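Local coordinates for protein transcriptional regulator, crp family (Thermotoga maritima, PDB 1O5L) that probably acts as a DNA-binding transcription factor of the Crp family, with a cyclic nucleotide-binding type domain, at residues V43-E48 with K97-P102. Sequence-based numbering, arbitrary orientation.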
# COMPACT_ATOMS: atom_id res chain seq x y z
N VAL A 43 -7.66 0.54 13.77
CA VAL A 43 -6.75 -0.47 13.28
C VAL A 43 -6.97 -1.76 14.11
O VAL A 43 -6.90 -1.76 15.36
CB VAL A 43 -5.29 0.02 13.41
CG1 VAL A 43 -4.30 -1.05 12.95
CG2 VAL A 43 -5.08 1.33 12.65
N LEU A 44 -7.24 -2.85 13.41
CA LEU A 44 -7.54 -4.14 14.05
C LEU A 44 -6.35 -5.09 13.91
O LEU A 44 -5.81 -5.25 12.81
CB LEU A 44 -8.79 -4.75 13.42
CG LEU A 44 -10.07 -3.90 13.38
CD1 LEU A 44 -11.20 -4.74 12.90
CD2 LEU A 44 -10.46 -3.26 14.77
N ILE A 45 -5.95 -5.72 15.02
CA ILE A 45 -4.86 -6.70 15.02
C ILE A 45 -5.35 -8.01 15.63
O ILE A 45 -5.84 -8.02 16.76
CB ILE A 45 -3.62 -6.15 15.82
CG1 ILE A 45 -3.12 -4.82 15.22
CG2 ILE A 45 -2.47 -7.17 15.85
CD1 ILE A 45 -2.06 -4.13 16.07
N LEU A 46 -5.21 -9.10 14.89
CA LEU A 46 -5.56 -10.43 15.38
C LEU A 46 -4.49 -10.95 16.34
O LEU A 46 -3.34 -11.22 15.92
CB LEU A 46 -5.73 -11.44 14.23
CG LEU A 46 -6.09 -12.86 14.64
CD1 LEU A 46 -7.49 -12.90 15.26
CD2 LEU A 46 -6.02 -13.83 13.43
N LEU A 47 -4.93 -11.16 17.58
CA LEU A 47 -4.09 -11.56 18.69
C LEU A 47 -4.02 -13.07 18.82
O LEU A 47 -2.94 -13.62 19.04
CB LEU A 47 -4.66 -11.02 20.02
CG LEU A 47 -4.62 -9.49 20.21
CD1 LEU A 47 -5.39 -9.07 21.45
CD2 LEU A 47 -3.16 -9.00 20.25
N GLU A 48 -5.19 -13.71 18.73
CA GLU A 48 -5.30 -15.14 18.82
C GLU A 48 -6.56 -15.65 18.14
O GLU A 48 -7.56 -14.92 18.04
CB GLU A 48 -5.24 -15.64 20.27
CG GLU A 48 -5.86 -14.75 21.32
CD GLU A 48 -5.71 -15.37 22.72
OE1 GLU A 48 -6.43 -16.36 23.02
OE2 GLU A 48 -4.83 -14.87 23.50
N LYS A 97 -9.61 -13.28 19.42
CA LYS A 97 -9.44 -12.01 20.13
C LYS A 97 -8.65 -11.06 19.25
O LYS A 97 -7.68 -11.43 18.60
CB LYS A 97 -8.69 -12.18 21.46
CG LYS A 97 -9.26 -13.27 22.35
CD LYS A 97 -8.62 -13.29 23.74
CE LYS A 97 -9.19 -14.39 24.59
NZ LYS A 97 -8.39 -14.55 25.84
N ILE A 98 -9.07 -9.81 19.29
CA ILE A 98 -8.54 -8.76 18.44
C ILE A 98 -8.21 -7.56 19.30
O ILE A 98 -8.85 -7.32 20.32
CB ILE A 98 -9.62 -8.46 17.35
CG1 ILE A 98 -9.51 -9.53 16.27
CG2 ILE A 98 -9.51 -7.03 16.74
CD1 ILE A 98 -10.70 -9.57 15.34
N LEU A 99 -7.17 -6.83 18.88
CA LEU A 99 -6.79 -5.56 19.46
C LEU A 99 -7.27 -4.47 18.51
O LEU A 99 -7.04 -4.57 17.29
CB LEU A 99 -5.27 -5.46 19.63
CG LEU A 99 -4.63 -4.15 20.13
CD1 LEU A 99 -5.13 -3.68 21.52
CD2 LEU A 99 -3.09 -4.35 20.14
N SER A 100 -7.90 -3.44 19.08
CA SER A 100 -8.49 -2.36 18.34
C SER A 100 -7.85 -1.05 18.82
O SER A 100 -8.09 -0.61 19.95
CB SER A 100 -10.01 -2.34 18.62
OG SER A 100 -10.69 -1.38 17.82
N ILE A 101 -7.02 -0.45 17.98
CA ILE A 101 -6.35 0.82 18.28
C ILE A 101 -6.97 1.97 17.46
O ILE A 101 -7.04 1.85 16.25
CB ILE A 101 -4.83 0.73 17.94
CG1 ILE A 101 -4.19 -0.48 18.66
CG2 ILE A 101 -4.13 2.01 18.30
CD1 ILE A 101 -2.75 -0.69 18.32
N PRO A 102 -7.31 3.09 18.10
CA PRO A 102 -7.78 4.28 17.38
C PRO A 102 -6.77 4.75 16.34
O PRO A 102 -5.55 4.78 16.59
CB PRO A 102 -8.00 5.34 18.48
CG PRO A 102 -8.07 4.59 19.77
CD PRO A 102 -7.28 3.31 19.56
O HOH W 1 -5.63 -14.15 25.93
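Ile45 and Leu99 form a hydrogen-bonded antiparallel pair at the middle of two central strands in the beta roll of the cyclic nucleotide-binding domain, a cupin-type fold. Each backbone N donates to the other's O, both bonds lying in the carbonyl plane. Val43 and Ile101 form a second such pair, bonded in both directions. A classic beta bulge closes the ladder: Leu47 and Glu48 both face Lys97, whose O accepts Leu47 N at 2.9 Å and Glu48 N only weakly at 3.4 Å, while Lys97 N donates to Glu48 O.

The side chain of Leu47, set at the bulge, reaches across the neighbouring strand. Its CB lies 3.4 Å from Lys97 O, and CG sits about equally far from that oxygen and from Leu99 N. CD1 lies over the peptide joining Ile98 to Leu99, 3.8 Å from Leu99 N, and reaches Leu99 CB at 4.0 Å, with CD2 slightly farther from the same carbon. With CG anti to the carbonyl carbon (chi1 -67°) and beside the backbone N, the branch is set against the neighbouring strand; Leu19 adds a further apolar neighbour. Replacing Leu47 by alanine would remove both methyls and is likely to leave a gap beside Leu99 CB.

On the face opposite Ile45 and Leu99, Leu44 CD2 touches Ser100 OG, which hydrogen-bonds Asp42, while the side chains of Leu46 and Ile98 cross, CD1 meeting CG1. At the exposed end the extended chains of Glu48 and Lys97 run alongside each other; the salt bridge of Glu48 OE1 with Lys97 NZ is long, 3.9 Å, and a water joins them, donating to Glu48 OE2 at 2.7 Å and accepting from Lys97 NZ at 2.8 Å.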